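Local coordinates for protein GDP-6-deoxy-D-mannose reductase (Pseudomonas aeruginosa, PDB 6X3B) that probably reduces GDP-4-dehydro-6-deoxy-D-mannose to GDP-D-rhamnose with NADPH, a step in the biosynthesis of lipopolysaccharide O-antigen, at residues 95-100 / 151-156; 21-26 / 47-52; 213-218 / 283-288. One frame throughout, in Å; residues are numbered along the deposited sequence.

Interaction 1 (95-100 / 151-156); sequences RTLQIN and YAVSKL. With NDP (NADPH dihydro-nicotinamide-adenine-dinucleotide phosphate), chain E.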
# COMPACT_ATOMS: atom_id res chain seq x y z
N ARG A 95 2.95 11.84 10.23
CA ARG A 95 1.63 12.42 10.44
C ARG A 95 0.73 12.20 9.24
O ARG A 95 -0.48 12.01 9.39
CB ARG A 95 1.74 13.92 10.75
CG ARG A 95 0.39 14.57 11.07
CD ARG A 95 0.56 15.69 12.11
NE ARG A 95 -0.72 16.03 12.76
CZ ARG A 95 -1.14 15.52 13.91
NH1 ARG A 95 -0.41 14.65 14.59
NH2 ARG A 95 -2.32 15.90 14.40
N THR A 96 1.29 12.27 8.03
CA THR A 96 0.46 12.01 6.86
C THR A 96 0.01 10.54 6.83
O THR A 96 -1.15 10.25 6.52
CB THR A 96 1.22 12.41 5.59
OG1 THR A 96 1.17 13.84 5.48
CG2 THR A 96 0.58 11.79 4.33
N LEU A 97 0.90 9.62 7.22
CA LEU A 97 0.49 8.22 7.29
C LEU A 97 -0.56 8.01 8.37
O LEU A 97 -1.53 7.28 8.15
CB LEU A 97 1.70 7.32 7.54
CG LEU A 97 2.68 7.27 6.37
CD1 LEU A 97 3.95 6.54 6.82
CD2 LEU A 97 2.05 6.56 5.16
N GLN A 98 -0.38 8.66 9.54
CA GLN A 98 -1.36 8.53 10.62
C GLN A 98 -2.74 9.00 10.17
O GLN A 98 -3.74 8.30 10.38
CB GLN A 98 -0.91 9.31 11.87
CG GLN A 98 0.42 8.84 12.52
CD GLN A 98 0.29 7.49 13.20
OE1 GLN A 98 -0.82 6.95 13.34
NE2 GLN A 98 1.42 6.91 13.60
N ILE A 99 -2.80 10.19 9.57
CA ILE A 99 -4.09 10.76 9.17
C ILE A 99 -4.71 9.93 8.05
O ILE A 99 -5.89 9.55 8.11
CB ILE A 99 -3.92 12.23 8.73
CG1 ILE A 99 -3.44 13.09 9.91
CG2 ILE A 99 -5.23 12.74 8.10
CD1 ILE A 99 -3.19 14.55 9.54
N ASN A 100 -3.93 9.67 7.01
CA ASN A 100 -4.52 9.09 5.81
C ASN A 100 -4.73 7.59 5.93
O ASN A 100 -5.68 7.05 5.35
CB ASN A 100 -3.68 9.42 4.59
CG ASN A 100 -3.77 10.89 4.20
OD1 ASN A 100 -4.55 11.65 4.77
ND2 ASN A 100 -2.96 11.29 3.22
N TYR A 151 2.66 11.20 0.54
CA TYR A 151 1.22 11.30 0.33
C TYR A 151 0.74 10.18 -0.60
O TYR A 151 -0.24 9.48 -0.30
CB TYR A 151 0.87 12.66 -0.25
CG TYR A 151 -0.48 12.74 -0.93
CD1 TYR A 151 -1.65 12.96 -0.18
CD2 TYR A 151 -0.58 12.63 -2.31
CE1 TYR A 151 -2.89 13.06 -0.81
CE2 TYR A 151 -1.82 12.73 -2.94
CZ TYR A 151 -2.96 12.95 -2.19
OH TYR A 151 -4.18 13.05 -2.82
N ALA A 152 1.43 9.98 -1.73
CA ALA A 152 1.01 8.94 -2.65
C ALA A 152 1.15 7.55 -2.02
O ALA A 152 0.29 6.69 -2.22
CB ALA A 152 1.78 9.03 -3.97
N VAL A 153 2.20 7.35 -1.21
CA VAL A 153 2.36 6.12 -0.45
C VAL A 153 1.15 5.89 0.45
O VAL A 153 0.55 4.80 0.46
CB VAL A 153 3.66 6.16 0.38
CG1 VAL A 153 3.69 5.02 1.41
CG2 VAL A 153 4.89 6.06 -0.55
N SER A 154 0.75 6.92 1.20
CA SER A 154 -0.38 6.78 2.13
C SER A 154 -1.69 6.52 1.40
O SER A 154 -2.53 5.77 1.92
CB SER A 154 -0.49 8.03 3.01
OG SER A 154 -1.09 9.11 2.30
N LYS A 155 -1.87 7.07 0.20
CA LYS A 155 -3.10 6.79 -0.55
C LYS A 155 -3.15 5.33 -1.01
O LYS A 155 -4.18 4.67 -0.88
CB LYS A 155 -3.24 7.72 -1.75
CG LYS A 155 -3.25 9.20 -1.43
CD LYS A 155 -4.43 9.59 -0.52
CE LYS A 155 -5.56 10.16 -1.34
NZ LYS A 155 -6.74 10.44 -0.50
N LEU A 156 -2.04 4.81 -1.53
CA LEU A 156 -2.02 3.42 -1.97
C LEU A 156 -2.20 2.47 -0.79
O LEU A 156 -2.90 1.45 -0.89
CB LEU A 156 -0.69 3.11 -2.69
CG LEU A 156 -0.58 1.79 -3.45
CD1 LEU A 156 -1.67 1.74 -4.53
CD2 LEU A 156 0.82 1.63 -4.08
PA NDP E . -8.66 19.32 1.34
O1A NDP E . -7.29 19.30 1.93
O2A NDP E . -9.13 20.58 0.69
O5B NDP E . -9.73 18.87 2.45
C5B NDP E . -9.35 17.87 3.43
C4B NDP E . -10.50 17.63 4.36
O4B NDP E . -10.13 16.61 5.33
C3B NDP E . -10.98 18.84 5.18
O3B NDP E . -12.40 18.88 5.24
C2B NDP E . -10.34 18.60 6.54
O2B NDP E . -11.12 19.20 7.57
C1B NDP E . -10.42 17.08 6.63
N9A NDP E . -9.47 16.49 7.56
C8A NDP E . -8.10 16.58 7.51
N7A NDP E . -7.50 15.96 8.49
C5A NDP E . -8.54 15.42 9.24
C6A NDP E . -8.57 14.65 10.41
N6A NDP E . -7.45 14.28 11.03
N1A NDP E . -9.77 14.28 10.91
C2A NDP E . -10.87 14.67 10.25
N3A NDP E . -10.97 15.40 9.14
C4A NDP E . -9.76 15.75 8.68
O3 NDP E . -8.79 18.12 0.28
PN NDP E . -9.44 18.10 -1.18
O1N NDP E . -10.90 18.38 -1.06
O2N NDP E . -8.62 18.96 -2.08
O5D NDP E . -9.22 16.56 -1.58
C5D NDP E . -10.30 15.62 -1.36
C4D NDP E . -9.80 14.22 -1.62
O4D NDP E . -9.38 14.12 -3.01
C3D NDP E . -8.59 13.78 -0.78
O3D NDP E . -8.70 12.41 -0.41
C2D NDP E . -7.43 14.03 -1.74
O2D NDP E . -6.29 13.22 -1.46
C1D NDP E . -8.05 13.67 -3.09
N1N NDP E . -7.38 14.36 -4.23
C2N NDP E . -7.54 15.70 -4.44
C3N NDP E . -7.06 16.31 -5.57
C7N NDP E . -7.04 17.79 -5.60
O7N NDP E . -6.53 18.38 -6.56
N7N NDP E . -7.58 18.45 -4.59
C4N NDP E . -6.57 15.46 -6.69
C5N NDP E . -6.39 14.04 -6.33
C6N NDP E . -6.58 13.64 -5.09
P2B NDP E . -10.29 20.35 8.34
O1X NDP E . -11.23 20.89 9.40
O2X NDP E . -9.07 19.69 8.95
O3X NDP E . -9.93 21.40 7.31

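Interaction 2 (21-26 / 47-52); sequences MTQRLF and TPWALL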
# COMPACT_ATOMS: atom_id res chain seq x y z
N MET A 21 -35.62 6.25 -5.10
CA MET A 21 -35.50 5.53 -3.84
C MET A 21 -34.25 6.05 -3.12
O MET A 21 -33.13 5.75 -3.52
CB MET A 21 -35.38 4.03 -4.09
CG MET A 21 -36.65 3.33 -4.55
SD MET A 21 -36.34 1.56 -4.84
CE MET A 21 -35.04 1.62 -6.08
N THR A 22 -34.45 6.81 -2.05
CA THR A 22 -33.37 7.55 -1.40
C THR A 22 -32.46 6.64 -0.58
O THR A 22 -32.92 5.69 0.07
CB THR A 22 -33.99 8.63 -0.51
OG1 THR A 22 -34.77 9.51 -1.33
CG2 THR A 22 -32.92 9.43 0.20
N GLN A 23 -31.15 6.94 -0.60
CA GLN A 23 -30.16 6.27 0.23
C GLN A 23 -29.38 7.31 1.02
O GLN A 23 -29.11 8.40 0.53
CB GLN A 23 -29.20 5.43 -0.61
CG GLN A 23 -29.95 4.40 -1.43
CD GLN A 23 -29.21 3.12 -1.58
OE1 GLN A 23 -28.91 2.69 -2.70
NE2 GLN A 23 -28.90 2.47 -0.47
N ARG A 24 -28.99 6.94 2.24
CA ARG A 24 -28.32 7.85 3.15
C ARG A 24 -26.82 7.82 2.87
O ARG A 24 -26.20 6.75 2.87
CB ARG A 24 -28.59 7.45 4.60
CG ARG A 24 -30.03 7.79 5.05
CD ARG A 24 -30.34 7.21 6.43
NE ARG A 24 -31.64 7.66 6.95
CZ ARG A 24 -32.81 7.33 6.42
NH1 ARG A 24 -32.86 6.56 5.34
NH2 ARG A 24 -33.94 7.77 6.97
N LEU A 25 -26.24 9.00 2.68
CA LEU A 25 -24.84 9.14 2.29
C LEU A 25 -24.13 9.97 3.35
O LEU A 25 -24.58 11.07 3.68
CB LEU A 25 -24.73 9.81 0.92
CG LEU A 25 -23.32 10.26 0.50
CD1 LEU A 25 -22.39 9.05 0.40
CD2 LEU A 25 -23.36 11.03 -0.82
N PHE A 26 -23.04 9.44 3.89
CA PHE A 26 -22.18 10.20 4.78
C PHE A 26 -20.87 10.49 4.06
O PHE A 26 -20.31 9.60 3.41
CB PHE A 26 -21.91 9.45 6.09
CG PHE A 26 -21.12 10.26 7.10
CD1 PHE A 26 -21.77 11.09 8.02
CD2 PHE A 26 -19.73 10.20 7.11
CE1 PHE A 26 -21.03 11.85 8.94
CE2 PHE A 26 -18.98 10.95 8.03
CZ PHE A 26 -19.63 11.78 8.93
N THR A 47 -30.89 13.39 -7.24
CA THR A 47 -29.98 12.30 -6.95
C THR A 47 -30.67 11.38 -5.97
O THR A 47 -31.55 11.82 -5.23
CB THR A 47 -28.66 12.81 -6.33
OG1 THR A 47 -27.79 11.72 -6.11
CG2 THR A 47 -28.94 13.46 -4.99
N PRO A 48 -30.31 10.09 -5.93
CA PRO A 48 -30.84 9.23 -4.87
C PRO A 48 -30.12 9.40 -3.54
O PRO A 48 -30.56 8.81 -2.55
CB PRO A 48 -30.63 7.82 -5.44
CG PRO A 48 -29.49 7.96 -6.36
CD PRO A 48 -29.59 9.33 -6.97
N TRP A 49 -29.06 10.20 -3.48
CA TRP A 49 -28.24 10.31 -2.28
C TRP A 49 -28.73 11.47 -1.42
O TRP A 49 -28.79 12.61 -1.88
CB TRP A 49 -26.77 10.49 -2.67
CG TRP A 49 -26.38 9.46 -3.67
CD1 TRP A 49 -26.14 9.66 -5.00
CD2 TRP A 49 -26.23 8.06 -3.44
NE1 TRP A 49 -25.84 8.46 -5.61
CE2 TRP A 49 -25.89 7.46 -4.67
CE3 TRP A 49 -26.34 7.25 -2.30
CZ2 TRP A 49 -25.67 6.10 -4.80
CZ3 TRP A 49 -26.11 5.89 -2.43
CH2 TRP A 49 -25.78 5.33 -3.67
N ALA A 50 -29.12 11.16 -0.19
CA ALA A 50 -29.47 12.17 0.80
C ALA A 50 -28.28 12.34 1.73
O ALA A 50 -27.90 11.40 2.44
CB ALA A 50 -30.70 11.77 1.60
N LEU A 51 -27.71 13.54 1.74
CA LEU A 51 -26.51 13.81 2.52
C LEU A 51 -26.84 13.86 4.01
O LEU A 51 -27.65 14.69 4.44
CB LEU A 51 -25.85 15.10 2.07
CG LEU A 51 -24.50 15.42 2.74
CD1 LEU A 51 -23.45 14.30 2.51
CD2 LEU A 51 -23.96 16.76 2.26
N LEU A 52 -26.20 13.01 4.80
CA LEU A 52 -26.43 13.01 6.24
C LEU A 52 -25.74 14.21 6.89
O LEU A 52 -24.64 14.60 6.48
CB LEU A 52 -25.92 11.72 6.88
CG LEU A 52 -26.73 10.46 6.52
CD1 LEU A 52 -25.96 9.23 7.01
CD2 LEU A 52 -28.14 10.53 7.11

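Interaction 3 (213-218 / 283-288); sequences VGDIDV and EQRRVR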
# COMPACT_ATOMS: atom_id res chain seq x y z
N VAL A 213 6.60 31.54 -13.64
CA VAL A 213 6.25 30.12 -13.68
C VAL A 213 7.51 29.27 -13.52
O VAL A 213 8.64 29.73 -13.73
CB VAL A 213 5.53 29.74 -14.99
CG1 VAL A 213 4.30 30.62 -15.20
CG2 VAL A 213 6.49 29.86 -16.16
N GLY A 214 7.29 28.02 -13.15
CA GLY A 214 8.30 26.99 -13.25
C GLY A 214 8.17 26.27 -14.58
O GLY A 214 7.95 26.91 -15.61
N ASP A 215 8.27 24.94 -14.58
CA ASP A 215 8.11 24.18 -15.82
C ASP A 215 6.62 24.06 -16.12
O ASP A 215 5.88 23.39 -15.39
CB ASP A 215 8.75 22.80 -15.70
CG ASP A 215 8.99 22.15 -17.06
OD1 ASP A 215 8.55 22.71 -18.10
OD2 ASP A 215 9.61 21.08 -17.09
N ILE A 216 6.17 24.74 -17.18
CA ILE A 216 4.79 24.68 -17.65
C ILE A 216 4.67 23.95 -18.97
O ILE A 216 3.57 23.87 -19.52
CB ILE A 216 4.17 26.08 -17.76
CG1 ILE A 216 4.88 26.90 -18.84
CG2 ILE A 216 4.17 26.78 -16.40
CD1 ILE A 216 4.20 28.23 -19.18
N ASP A 217 5.77 23.44 -19.51
CA ASP A 217 5.71 22.69 -20.75
C ASP A 217 5.57 21.20 -20.48
O ASP A 217 6.31 20.36 -20.97
CB ASP A 217 6.95 23.01 -21.59
CG ASP A 217 6.95 24.46 -22.06
OD1 ASP A 217 5.94 24.90 -22.66
OD2 ASP A 217 7.94 25.18 -21.80
N VAL A 218 4.58 20.88 -19.64
CA VAL A 218 4.17 19.52 -19.35
C VAL A 218 2.67 19.45 -19.60
O VAL A 218 1.97 20.46 -19.61
CB VAL A 218 4.51 19.10 -17.90
CG1 VAL A 218 6.01 19.28 -17.64
CG2 VAL A 218 3.71 19.91 -16.89
N GLU A 283 9.83 15.93 -13.99
CA GLU A 283 10.24 14.53 -14.27
C GLU A 283 9.23 13.88 -15.23
O GLU A 283 9.66 13.25 -16.21
CB GLU A 283 10.35 13.74 -12.97
N GLN A 284 7.94 14.04 -14.95
CA GLN A 284 6.91 13.43 -15.79
C GLN A 284 6.39 14.49 -16.77
O GLN A 284 5.69 15.42 -16.36
CB GLN A 284 5.78 12.88 -14.92
CG GLN A 284 4.69 12.18 -15.71
CD GLN A 284 5.05 10.76 -16.05
OE1 GLN A 284 5.82 10.12 -15.35
NE2 GLN A 284 4.48 10.26 -17.14
N ARG A 285 6.73 14.34 -18.05
CA ARG A 285 6.35 15.34 -19.04
C ARG A 285 4.88 15.24 -19.44
O ARG A 285 4.26 16.27 -19.76
CB ARG A 285 7.20 15.23 -20.30
CG ARG A 285 8.69 15.09 -20.07
CD ARG A 285 9.23 16.25 -19.26
NE ARG A 285 8.96 17.54 -19.89
CZ ARG A 285 9.19 18.71 -19.29
NH1 ARG A 285 9.69 18.72 -18.06
NH2 ARG A 285 8.93 19.86 -19.91
N ARG A 286 4.32 14.04 -19.48
CA ARG A 286 2.97 13.85 -20.00
C ARG A 286 2.20 12.85 -19.15
O ARG A 286 2.72 11.79 -18.81
CB ARG A 286 2.99 13.36 -21.45
CG ARG A 286 3.77 14.26 -22.40
CD ARG A 286 3.90 13.60 -23.75
NE ARG A 286 2.60 13.16 -24.23
CZ ARG A 286 2.41 12.41 -25.31
NH1 ARG A 286 3.45 12.03 -26.04
NH2 ARG A 286 1.18 12.06 -25.67
N VAL A 287 0.95 13.18 -18.84
CA VAL A 287 0.06 12.28 -18.11
C VAL A 287 -1.28 12.28 -18.82
O VAL A 287 -1.89 13.34 -19.01
CB VAL A 287 -0.12 12.67 -16.63
CG1 VAL A 287 -1.13 11.69 -15.95
CG2 VAL A 287 1.22 12.66 -15.89
N ARG A 288 -1.71 11.10 -19.25
CA ARG A 288 -3.05 10.87 -19.78
C ARG A 288 -3.60 9.63 -19.09
O ARG A 288 -2.95 8.59 -19.08
CB ARG A 288 -3.00 10.68 -21.30
CG ARG A 288 -4.28 11.01 -22.02
CD ARG A 288 -4.02 11.09 -23.53
NE ARG A 288 -3.80 9.78 -24.14
CZ ARG A 288 -2.63 9.33 -24.57
NH1 ARG A 288 -1.54 10.09 -24.46
NH2 ARG A 288 -2.54 8.13 -25.13

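Interaction 1 (95-100 / 151-156)
The phenol ring of Tyr-151 meets the amide of Asn-100 obliquely, ND2 lying 4.0 Å from CD1 and the two planes standing 76° apart. One face of the ring carries CG of Lys-155, from the next helical turn; at its edge, in the ring plane, lies the ribose hydroxyl O2D of NADPH. The Asn-100 amide is held flat: ND2 donates to Ser-154 OG (3.0 Å, 167°), which lies in the amide plane, while OD1 accepts from the backbone N of Gln-83. Ser-154 has its OG between backbone N and carbonyl carbon (chi1 78°), and from there the hydroxyl gives its own proton to Tyr-151 O at 2.8 Å. Beside this polar line CD2 of Leu-97 presses on Ser-154 CB (3.6 Å), and Thr-96 CG2 approaches Ser-154 OG. Helices 93-114 and 150-169 run roughly parallel here, and Leu-97 also packs on Leu-105 of the second subunit, so the pair contributes to the dimer interface. Tyr-151 and Lys-155 form the YxxxK signature of short-chain dehydrogenases/reductases, a family in which this tyrosine is probably the proton donor. Tyr-151 OH shares a short hydrogen bond with O2D (2.5 Å), and Lys-155 NZ donates to O2D (3.0 Å) and O3D (2.8 Å). Three bonds from one helix thus grip the nicotinamide ribose by both its hydroxyls.

Interaction 2 (21-26 / 47-52)
The indole of Trp-49 overlaps the side chain of Gln-23 obliquely, its CZ3 lying 3.6 Å from CB of the glutamine. Both belong to a parallel strand pair, 23-28 with 49-51, the first beta-alpha-beta unit of the Rossmann fold, with helix 33-44 as the crossover. Trp-49 is flanked from its own segment too, since CG of Pro-48 sits over one indole face, offset toward the rim. On the same side of the sheet, Leu-25 crosses Trp-49 with CD2 against its CB at 3.9 Å. The second torsion of Leu-25 (chi2 62°) swings CD2 back to this tryptophan CB, from which the leucine CG stands farther off than its CB. Leu-25 and Trp-49 are buried on this side: Leu-25 packs, together with Leu-51, on Leu-42 of helix 33-44, and Trp-49 packs on Leu-233 and Leu-236 of helix 225-238.

The other side is lined by Thr-22 and Ala-50, whose CG2 and CB touch at 3.5 Å, and by Arg-24. The isobutyl group of Leu-52 lies across the aliphatic part of Arg-24, CD2 to CG 3.9 Å, while the extended arginine carries its NE on to a salt bridge with Glu-72. Leu-52 also sets CB at the edge of the Phe-26 ring.

Four backbone hydrogen bonds bind the strands. Gln-23 uses both its polar backbone atoms, N giving to Pro-48 O (2.8 Å) and O taking from Ala-50 N. Leu-25 does the same: its N donates to Ala-50 O at 2.9 Å, and its O accepts from Leu-52 N at 2.8 Å.

Interaction 3 (213-218 / 283-288)
The guanidinium of Arg-285 meets Asp-215 in a salt bridge beside an Asx turn that shapes the loop between strands 210-213 and 219-224. NH1 donates to Asp-215 OD2 at 2.6 Å and 158°, reaching the oxygen on its syn side; OD2 lies at the guanidinium edge, near its plane. The carboxylate is turned 33° from the guanidinium, and NH2 makes weaker bonds to the same group, 3.1 Å to OD2 and 3.4 Å to OD1. Over one face of the guanidinium, above its centre, stands CG1 of Val-218, 3.6 Å from CZ, an apolar lid on a charged group. To lie there the Arg-285 chain folds back at chi2 and chi3, each near -60°, rather than extending.

Further out, both charged partners are steadied by the backbone of Ala-282, whose N donates to Asp-215 OD2 and whose O accepts from Arg-285 NH1. Asp-217 N closes the Asx turn onto Asp-215 OD1, and the side chain of Asp-217 is itself engaged by Arg-256 of helix 255-266. Backbone bonds from Arg-285 and Val-287 to Ser-219 align the 283-288 loop with the start of strand 219-224. Gln-284, whose amide also reaches Val-132 O, braces the loop internally: its NE2 donates to Arg-286 O at 2.9 Å, and this carbonyl oxygen lies in the amide plane.

From the N terminus, interaction 2 comes first: pairing of 21-26 with 47-52 closes a loop of 20 residues, mostly helix 33-44, at one side of the Rossmann domain. Interaction 1 then opens and closes over 50 residues, bringing helix 93-114 against helix 150-169 beside the NADPH site. Last, interaction 3 spans 64 residues and ties the loop before strand 219-224 to the one leading to helix 292-298. The three loops follow in series; none nests in or crosses another. Interactions 2 and 3 lie on opposite sides of the chain's centre, their own centres 39 Å apart, and no two of the contacts touch.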